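Local coordinates for protein invasin (PDB 1P9H) that binds collagen as a trimeric outer-membrane adhesin of Yersinia enterocolitica, promoting attachment to and invasion of eukaryotic cells, at residues 125-136 and 139-150; 91-102 and 105-116. One frame throughout, in Å; residues are numbered along the deposited sequence. Where two conformers were deposited one is given.

Contact 1: residues 125-136 and 139-150; sequences GVAVGFNSKADA and SVAIGHSSHVAA
Ser139 opens the second of two successive coils of the left-handed parallel beta-roll that forms the YadA head, its OG lying 2.5 Å from Ala136 O, to which both this hydroxyl and the amide N of Ser139 donate. Its own carbonyl receives Val126 N, which starts a parallel pairing of strands 126-128 and 140-142. Val140 and Ile142 face the trimer interior with Val126 and Val128; Ala141 turns its methyl inward, its CB 4.3 Å from Ala134 CB. Ile142 folds CD1 back (chi2 -63°) to within 3.7 Å of Val128 CG2, so that the two side chains run together off the sheet. Gly143 begins a type II turn that copies the one at Gly129. Within it His144 CD2 comes 3.8 Å from Phe130 CD1. The histidine ND1 is bonded to Asp160 of the following coil. Ser145 OG, nearly in the amide plane of Asn131, accepts a straight bond (172°) from its ND2. The Ser146 hydroxyl returns to Gly143 O, just as Ser132 OG returns to Gly129 O. His147 presents its ring edge to Lys133 O, which takes a weak bond from ND1 at 3.4 Å and a shorter one from Val148 N at 3.0 Å.

Contact 2: residues 91-102 and 105-116; sequences LSKALGDSAVTY and ASTAQKDGVAIG
Val100 and Val113 project in parallel from neighbouring strands on the trimer-facing wall of two consecutive coils of the left-handed parallel beta-roll, with their CG2 atoms 3.6 Å apart. With CG1 of Val100 turned anti to the carbonyl carbon (chi1 -55°), the other methyl, CG2, is the one that meets Val113. Further along the same wall Ile115 reaches CD1 to 3.6 Å from Tyr102 CB. Past Ile115, whose CG2 lies obliquely beside the ring, the hydroxyl end of Tyr102 extends toward the other chains: its OH bonds to Thr101 O of the second subunit, and its ring packs edge-to-face with Tyr102 of both neighbouring subunits. Between the two walls of the roll, Ala99 CB and Ala108 CB sit 4.2 Å apart. Ser92 OG is hydrogen-bonded to Thr101 OG1, with the donor undecided. It also lies 2.8 Å from Ser106 OG, a hydroxyl bonded to Gly103 O. The outer wall is more polar. Lys93 and Thr107 slant across one another, and a water accepts from both NZ and OG1 while donating to Leu91 O and Ser106 O. Leu95 also slants over Thr107, with CD1 3.6 Å from its CG2. At the turns, Asp97 O takes the amide of Asp111, while a further water donates to Asp111 OD1 at 2.6 Å and also bonds Ser98 OG.

Overall arrangement
Contacts 2 and 1 follow one another along the chain and show how a beta-roll grows by repeating one coil: their centres are about 13 Å apart, and only eight residues, 117-124, separate segment 105-116 from 125-136. Strand 113-115 is the direct neighbour of strand 126-128 in the inner sheet, and the two are probably hydrogen-bonded, with Ala127 N to Val113 O and Ala127 O to Ile115 N both 2.8 Å. Thr121, on strand 120-121, which lies between strands 107-108 and 133-134 in the outer sheet, touches Ala108 and Ala114 of contact 2 and Ala127 and Ala134 of contact 1. Both contacts turn the same wall to the other subunits; contact 1 presents valine and isoleucine there, whereas contact 2 adds the Tyr102 cluster to its aliphatic packing.

Contact 1: residues 125-136 and 139-150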
loop_
_atom_site.group_PDB
_atom_site.type_symbol
_atom_site.label_atom_id
_atom_site.label_comp_id
_atom_site.label_asym_id
_atom_site.label_seq_id
_atom_site.Cartn_x
_atom_site.Cartn_y
_atom_site.Cartn_z
ATOM N N GLY A 125 1.006 3.348 12.441
ATOM C CA GLY A 125 -0.062 2.476 11.994
ATOM C C GLY A 125 -0.059 2.280 10.492
ATOM O O GLY A 125 0.795 2.817 9.782
ATOM N N VAL A 126 -1.015 1.494 10.013
ATOM C CA VAL A 126 -1.155 1.228 8.587
ATOM C C VAL A 126 -2.628 1.280 8.218
ATOM O O VAL A 126 -3.453 0.592 8.818
ATOM C CB VAL A 126 -0.622 -0.171 8.207
ATOM C CG1 VAL A 126 -0.939 -0.463 6.741
ATOM C CG2 VAL A 126 0.877 -0.250 8.451
ATOM N N ALA A 127 -2.956 2.117 7.240
ATOM C CA ALA A 127 -4.324 2.240 6.763
ATOM C C ALA A 127 -4.275 2.150 5.246
ATOM O O ALA A 127 -3.629 2.967 4.595
ATOM C CB ALA A 127 -4.927 3.582 7.194
ATOM N N VAL A 128 -4.922 1.132 4.690
ATOM C CA VAL A 128 -4.962 0.964 3.242
ATOM C C VAL A 128 -6.410 0.778 2.821
ATOM O O VAL A 128 -7.086 -0.142 3.284
ATOM C CB VAL A 128 -4.152 -0.262 2.772
ATOM C CG1 VAL A 128 -4.190 -0.345 1.247
ATOM C CG2 VAL A 128 -2.710 -0.155 3.242
ATOM N N GLY A 129 -6.883 1.659 1.946
ATOM C CA GLY A 129 -8.253 1.584 1.480
ATOM C C GLY A 129 -8.947 2.923 1.601
ATOM O O GLY A 129 -8.603 3.739 2.459
ATOM N N PHE A 130 -9.924 3.159 0.734
ATOM C CA PHE A 130 -10.670 4.404 0.769
ATOM C C PHE A 130 -11.333 4.557 2.137
ATOM O O PHE A 130 -12.046 3.668 2.593
ATOM C CB PHE A 130 -11.725 4.404 -0.344
ATOM C CG PHE A 130 -12.496 5.688 -0.454
ATOM C CD1 PHE A 130 -13.586 5.936 0.374
ATOM C CD2 PHE A 130 -12.130 6.654 -1.387
ATOM C CE1 PHE A 130 -14.303 7.130 0.274
ATOM C CE2 PHE A 130 -12.839 7.849 -1.494
ATOM C CZ PHE A 130 -13.927 8.086 -0.663
ATOM N N ASN A 131 -11.074 5.686 2.788
ATOM C CA ASN A 131 -11.643 5.989 4.099
ATOM C C ASN A 131 -11.273 5.003 5.209
ATOM O O ASN A 131 -11.988 4.887 6.206
ATOM C CB ASN A 131 -13.170 6.103 3.996
ATOM C CG ASN A 131 -13.785 6.783 5.203
ATOM O OD1 ASN A 131 -13.313 7.835 5.640
ATOM N ND2 ASN A 131 -14.845 6.193 5.743
ATOM N N SER A 132 -10.165 4.287 5.039
ATOM C CA SER A 132 -9.709 3.355 6.067
ATOM C C SER A 132 -9.191 4.194 7.233
ATOM O O SER A 132 -8.647 5.284 7.027
ATOM C CB SER A 132 -8.601 2.443 5.521
ATOM O OG SER A 132 -7.505 3.182 5.010
ATOM N N LYS A 133 -9.358 3.697 8.455
ATOM C CA LYS A 133 -8.933 4.441 9.636
ATOM C C LYS A 133 -8.242 3.586 10.694
ATOM O O LYS A 133 -8.873 2.749 11.339
ATOM C CB LYS A 133 -10.146 5.122 10.286
ATOM C CG LYS A 133 -10.907 6.093 9.395
ATOM C CD LYS A 133 -12.184 6.552 10.095
ATOM C CE LYS A 133 -13.012 7.481 9.221
ATOM N NZ LYS A 133 -12.325 8.778 8.979
ATOM N N ALA A 134 -6.943 3.803 10.866
ATOM C CA ALA A 134 -6.157 3.091 11.869
ATOM C C ALA A 134 -5.977 4.111 12.988
ATOM O O ALA A 134 -4.910 4.711 13.135
ATOM C CB ALA A 134 -4.808 2.687 11.288
ATOM N N ASP A 135 -7.036 4.305 13.768
ATOM C CA ASP A 135 -7.038 5.292 14.845
ATOM C C ASP A 135 -6.177 4.976 16.054
ATOM O O ASP A 135 -5.684 5.888 16.718
ATOM C CB ASP A 135 -8.471 5.561 15.310
ATOM C CG ASP A 135 -9.284 6.345 14.294
ATOM O OD1 ASP A 135 -8.717 6.783 13.268
ATOM O OD2 ASP A 135 -10.495 6.530 14.524
ATOM N N ALA A 136 -6.005 3.697 16.360
ATOM C CA ALA A 136 -5.178 3.318 17.494
ATOM C C ALA A 136 -3.733 3.304 17.019
ATOM O O ALA A 136 -3.451 2.910 15.889
ATOM C CB ALA A 136 -5.580 1.939 18.006
ATOM N N SER A 139 -1.980 0.406 14.961
ATOM C CA SER A 139 -3.047 -0.433 14.422
ATOM C C SER A 139 -2.954 -0.589 12.907
ATOM O O SER A 139 -2.193 0.119 12.239
ATOM C CB SER A 139 -4.423 0.125 14.811
ATOM O OG SER A 139 -4.647 1.413 14.262
ATOM N N VAL A 140 -3.725 -1.533 12.377
ATOM C CA VAL A 140 -3.749 -1.826 10.945
ATOM C C VAL A 140 -5.191 -1.925 10.471
ATOM O O VAL A 140 -5.979 -2.687 11.024
ATOM C CB VAL A 140 -3.043 -3.175 10.644
ATOM C CG1 VAL A 140 -3.182 -3.530 9.166
ATOM C CG2 VAL A 140 -1.574 -3.093 11.033
ATOM N N ALA A 141 -5.528 -1.150 9.445
ATOM C CA ALA A 141 -6.871 -1.159 8.885
ATOM C C ALA A 141 -6.749 -1.316 7.376
ATOM O O ALA A 141 -6.276 -0.404 6.694
ATOM C CB ALA A 141 -7.592 0.144 9.226
ATOM N N ILE A 142 -7.163 -2.472 6.861
ATOM C CA ILE A 142 -7.085 -2.750 5.428
ATOM C C ILE A 142 -8.476 -2.973 4.858
ATOM O O ILE A 142 -9.181 -3.896 5.270
ATOM C CB ILE A 142 -6.247 -4.025 5.133
ATOM C CG1 ILE A 142 -4.894 -3.959 5.849
ATOM C CG2 ILE A 142 -6.043 -4.173 3.629
ATOM C CD1 ILE A 142 -3.991 -2.828 5.391
ATOM N N GLY A 143 -8.864 -2.133 3.902
ATOM C CA GLY A 143 -10.169 -2.259 3.287
ATOM C C GLY A 143 -10.967 -0.975 3.370
ATOM O O GLY A 143 -10.733 -0.142 4.251
ATOM N N HIS A 144 -11.905 -0.805 2.443
ATOM C CA HIS A 144 -12.753 0.381 2.432
ATOM C C HIS A 144 -13.466 0.555 3.770
ATOM O O HIS A 144 -14.146 -0.351 4.248
ATOM C CB HIS A 144 -13.803 0.279 1.324
ATOM C CG HIS A 144 -14.950 1.224 1.500
ATOM N ND1 HIS A 144 -16.235 0.795 1.759
ATOM C CD2 HIS A 144 -15.003 2.577 1.480
ATOM C CE1 HIS A 144 -17.029 1.842 1.892
ATOM N NE2 HIS A 144 -16.307 2.936 1.727
ATOM N N SER A 145 -13.309 1.734 4.359
ATOM C CA SER A 145 -13.932 2.066 5.633
ATOM C C SER A 145 -13.651 1.081 6.763
ATOM O O SER A 145 -14.469 0.915 7.671
ATOM C CB SER A 145 -15.441 2.250 5.444
ATOM O OG SER A 145 -15.699 3.439 4.708
ATOM N N SER A 146 -12.495 0.420 6.703
ATOM C CA SER A 146 -12.103 -0.492 7.771
ATOM C C SER A 146 -11.760 0.442 8.924
ATOM O O SER A 146 -11.338 1.580 8.701
ATOM C CB SER A 146 -10.888 -1.334 7.356
ATOM O OG SER A 146 -9.821 -0.537 6.873
ATOM N N HIS A 147 -11.923 -0.016 10.159
ATOM C CA HIS A 147 -11.683 0.884 11.270
ATOM C C HIS A 147 -11.262 0.241 12.577
ATOM O O HIS A 147 -11.932 -0.659 13.087
ATOM C CB HIS A 147 -12.961 1.713 11.481
ATOM C CG HIS A 147 -12.905 2.657 12.642
ATOM N ND1 HIS A 147 -11.802 3.430 12.928
ATOM C CD2 HIS A 147 -13.848 2.997 13.554
ATOM C CE1 HIS A 147 -12.067 4.207 13.964
ATOM N NE2 HIS A 147 -13.303 3.965 14.362
ATOM N N VAL A 148 -10.127 0.696 13.097
ATOM C CA VAL A 148 -9.639 0.237 14.388
ATOM C C VAL A 148 -9.787 1.460 15.284
ATOM O O VAL A 148 -9.083 2.458 15.107
ATOM C CB VAL A 148 -8.155 -0.184 14.349
ATOM C CG1 VAL A 148 -7.701 -0.595 15.755
ATOM C CG2 VAL A 148 -7.965 -1.344 13.380
ATOM N N ALA A 149 -10.725 1.395 16.223
ATOM C CA ALA A 149 -10.970 2.506 17.134
ATOM C C ALA A 149 -9.724 2.826 17.952
ATOM O O ALA A 149 -8.918 1.944 18.249
ATOM C CB ALA A 149 -12.139 2.176 18.047
ATOM N N ALA A 150 -9.582 4.095 18.324
ATOM C CA ALA A 150 -8.420 4.565 19.071
ATOM C C ALA A 150 -8.099 3.824 20.368
ATOM O O ALA A 150 -6.951 3.834 20.812
ATOM C CB ALA A 150 -8.564 6.061 19.350
HETATM O O HOH W 1 -13.033 3.801 8.468
#

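Contact 2: residues 91-102 and 105-116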
loop_
_atom_site.group_PDB
_atom_site.type_symbol
_atom_site.label_atom_id
_atom_site.label_comp_id
_atom_site.label_asym_id
_atom_site.label_seq_id
_atom_site.Cartn_x
_atom_site.Cartn_y
_atom_site.Cartn_z
ATOM N N LEU A 91 -4.141 17.480 -1.314
ATOM C CA LEU A 91 -4.483 17.617 0.100
ATOM C C LEU A 91 -4.001 16.461 0.973
ATOM O O LEU A 91 -4.497 16.257 2.081
ATOM C CB LEU A 91 -5.994 17.815 0.267
ATOM C CG LEU A 91 -6.550 19.055 -0.442
ATOM C CD1 LEU A 91 -8.046 19.170 -0.187
ATOM C CD2 LEU A 91 -5.832 20.299 0.060
ATOM N N SER A 92 -3.031 15.704 0.466
ATOM C CA SER A 92 -2.461 14.581 1.208
ATOM C C SER A 92 -1.469 15.156 2.216
ATOM O O SER A 92 -0.725 16.082 1.893
ATOM C CB SER A 92 -1.741 13.628 0.248
ATOM O OG SER A 92 -1.169 12.530 0.940
ATOM N N LYS A 93 -1.447 14.618 3.433
ATOM C CA LYS A 93 -0.536 15.139 4.437
ATOM C C LYS A 93 0.149 14.111 5.327
ATOM O O LYS A 93 -0.493 13.299 5.996
ATOM C CB LYS A 93 -1.232 16.216 5.288
ATOM C CG LYS A 93 -2.525 15.814 5.965
ATOM C CD LYS A 93 -3.165 17.036 6.637
ATOM C CE LYS A 93 -4.380 16.669 7.474
ATOM N NZ LYS A 93 -5.513 16.172 6.644
ATOM N N ALA A 94 1.474 14.147 5.289
ATOM C CA ALA A 94 2.322 13.280 6.094
ATOM C C ALA A 94 2.707 14.216 7.233
ATOM O O ALA A 94 3.537 15.112 7.061
ATOM C CB ALA A 94 3.547 12.853 5.292
ATOM N N LEU A 95 2.093 13.997 8.391
ATOM C CA LEU A 95 2.261 14.862 9.558
ATOM C C LEU A 95 3.340 14.551 10.581
ATOM O O LEU A 95 3.374 15.167 11.647
ATOM C CB LEU A 95 0.919 14.963 10.282
ATOM C CG LEU A 95 -0.262 15.406 9.417
ATOM C CD1 LEU A 95 -1.544 15.346 10.233
ATOM C CD2 LEU A 95 -0.017 16.806 8.894
ATOM N N GLY A 96 4.216 13.607 10.275
ATOM C CA GLY A 96 5.272 13.274 11.208
ATOM C C GLY A 96 6.466 12.715 10.473
ATOM O O GLY A 96 6.377 12.408 9.287
ATOM N N ASP A 97 7.590 12.588 11.169
ATOM C CA ASP A 97 8.788 12.054 10.544
ATOM C C ASP A 97 8.527 10.682 9.935
ATOM O O ASP A 97 7.810 9.861 10.509
ATOM C CB ASP A 97 9.925 11.932 11.563
ATOM C CG ASP A 97 10.390 13.274 12.091
ATOM O OD1 ASP A 97 10.077 14.313 11.467
ATOM O OD2 ASP A 97 11.087 13.286 13.129
ATOM N N SER A 98 9.105 10.458 8.757
ATOM C CA SER A 98 9.006 9.186 8.048
ATOM C C SER A 98 7.618 8.727 7.611
ATOM O O SER A 98 7.485 7.667 7.008
ATOM C CB SER A 98 9.647 8.081 8.889
ATOM O OG SER A 98 10.982 8.420 9.226
ATOM N N ALA A 99 6.589 9.510 7.904
ATOM C CA ALA A 99 5.234 9.134 7.519
ATOM C C ALA A 99 5.084 9.108 6.003
ATOM O O ALA A 99 5.732 9.880 5.295
ATOM C CB ALA A 99 4.228 10.115 8.120
ATOM N N VAL A 100 4.251 8.201 5.507
ATOM C CA VAL A 100 4.001 8.127 4.075
ATOM C C VAL A 100 2.501 8.119 3.839
ATOM O O VAL A 100 1.750 7.412 4.516
ATOM C CB VAL A 100 4.631 6.870 3.413
ATOM C CG1 VAL A 100 6.116 6.807 3.726
ATOM C CG2 VAL A 100 3.926 5.608 3.874
ATOM N N THR A 101 2.061 8.941 2.894
ATOM C CA THR A 101 0.648 9.036 2.545
ATOM C C THR A 101 0.512 9.053 1.033
ATOM O O THR A 101 1.311 9.681 0.338
ATOM C CB THR A 101 -0.005 10.320 3.110
ATOM O OG1 THR A 101 0.749 11.466 2.700
ATOM C CG2 THR A 101 -0.070 10.268 4.623
ATOM N N TYR A 102 -0.500 8.358 0.527
ATOM C CA TYR A 102 -0.729 8.296 -0.910
ATOM C C TYR A 102 -2.217 8.322 -1.196
ATOM O O TYR A 102 -2.930 7.381 -0.854
ATOM C CB TYR A 102 -0.114 7.002 -1.453
ATOM C CG TYR A 102 -0.012 6.926 -2.954
ATOM C CD1 TYR A 102 -0.817 6.051 -3.688
ATOM C CD2 TYR A 102 0.919 7.700 -3.640
ATOM C CE1 TYR A 102 -0.689 5.950 -5.074
ATOM C CE2 TYR A 102 1.054 7.610 -5.022
ATOM C CZ TYR A 102 0.253 6.734 -5.731
ATOM O OH TYR A 102 0.417 6.628 -7.093
ATOM N N ALA A 105 -6.497 13.594 0.135
ATOM C CA ALA A 105 -6.886 13.782 1.529
ATOM C C ALA A 105 -6.483 12.645 2.462
ATOM O O ALA A 105 -7.146 12.399 3.473
ATOM C CB ALA A 105 -8.395 14.020 1.615
ATOM N N SER A 106 -5.403 11.950 2.123
ATOM C CA SER A 106 -4.909 10.869 2.966
ATOM C C SER A 106 -4.063 11.525 4.056
ATOM O O SER A 106 -3.433 12.557 3.820
ATOM C CB SER A 106 -4.083 9.879 2.135
ATOM O OG SER A 106 -3.062 10.534 1.403
ATOM N N THR A 107 -4.054 10.935 5.250
ATOM C CA THR A 107 -3.317 11.500 6.375
ATOM C C THR A 107 -2.587 10.442 7.191
ATOM O O THR A 107 -3.137 9.382 7.481
ATOM C CB THR A 107 -4.276 12.252 7.324
ATOM O OG1 THR A 107 -5.030 13.214 6.579
ATOM C CG2 THR A 107 -3.500 12.964 8.423
ATOM N N ALA A 108 -1.350 10.740 7.573
ATOM C CA ALA A 108 -0.569 9.801 8.366
ATOM C C ALA A 108 0.329 10.490 9.378
ATOM O O ALA A 108 1.045 11.438 9.050
ATOM C CB ALA A 108 0.283 8.910 7.455
ATOM N N GLN A 109 0.282 10.013 10.616
ATOM C CA GLN A 109 1.115 10.562 11.675
ATOM C C GLN A 109 2.493 9.919 11.577
ATOM O O GLN A 109 2.729 9.077 10.711
ATOM C CB GLN A 109 0.504 10.267 13.046
ATOM C CG GLN A 109 -0.797 11.001 13.318
ATOM C CD GLN A 109 -0.644 12.502 13.198
ATOM O OE1 GLN A 109 0.288 13.087 13.748
ATOM N NE2 GLN A 109 -1.565 13.137 12.482
ATOM N N LYS A 110 3.395 10.314 12.467
ATOM C CA LYS A 110 4.753 9.778 12.472
ATOM C C LYS A 110 4.862 8.267 12.269
ATOM O O LYS A 110 4.143 7.489 12.897
ATOM C CB LYS A 110 5.460 10.158 13.777
ATOM C CG LYS A 110 6.875 9.611 13.889
ATOM C CD LYS A 110 7.561 10.082 15.164
ATOM C CE LYS A 110 8.956 9.489 15.280
ATOM N NZ LYS A 110 9.683 9.999 16.474
ATOM N N ASP A 111 5.776 7.871 11.385
ATOM C CA ASP A 111 6.044 6.468 11.074
ATOM C C ASP A 111 4.836 5.678 10.584
ATOM O O ASP A 111 4.851 4.447 10.590
ATOM C CB ASP A 111 6.645 5.753 12.289
ATOM C CG ASP A 111 7.975 6.346 12.717
ATOM O OD1 ASP A 111 8.633 7.010 11.888
ATOM O OD2 ASP A 111 8.368 6.136 13.885
ATOM N N GLY A 112 3.802 6.382 10.144
ATOM C CA GLY A 112 2.614 5.702 9.668
ATOM C C GLY A 112 2.548 5.535 8.163
ATOM O O GLY A 112 3.357 6.095 7.424
ATOM N N VAL A 113 1.578 4.743 7.720
ATOM C CA VAL A 113 1.343 4.488 6.302
ATOM C C VAL A 113 -0.154 4.647 6.033
ATOM O O VAL A 113 -0.973 3.980 6.666
ATOM C CB VAL A 113 1.753 3.044 5.903
ATOM C CG1 VAL A 113 1.312 2.745 4.470
ATOM C CG2 VAL A 113 3.257 2.864 6.047
ATOM N N ALA A 114 -0.517 5.542 5.118
ATOM C CA ALA A 114 -1.923 5.739 4.765
ATOM C C ALA A 114 -2.022 5.741 3.245
ATOM O O ALA A 114 -1.539 6.662 2.588
ATOM C CB ALA A 114 -2.448 7.055 5.339
ATOM N N ILE A 115 -2.643 4.700 2.697
ATOM C CA ILE A 115 -2.782 4.547 1.249
ATOM C C ILE A 115 -4.251 4.508 0.842
ATOM O O ILE A 115 -5.006 3.649 1.297
ATOM C CB ILE A 115 -2.113 3.233 0.777
ATOM C CG1 ILE A 115 -0.687 3.131 1.333
ATOM C CG2 ILE A 115 -2.103 3.170 -0.743
ATOM C CD1 ILE A 115 0.244 4.249 0.887
ATOM N N GLY A 116 -4.646 5.439 -0.022
ATOM C CA GLY A 116 -6.024 5.500 -0.474
ATOM C C GLY A 116 -6.620 6.852 -0.147
ATOM O O GLY A 116 -6.200 7.500 0.812
HETATM O O HOH W 2 -5.224 14.892 4.280
HETATM O O HOH W 3 1.767 15.725 14.021
HETATM O O HOH W 4 11.888 10.615 13.988
HETATM O O HOH W 5 6.280 5.198 7.126
HETATM O O HOH W 6 10.980 8.227 12.069
#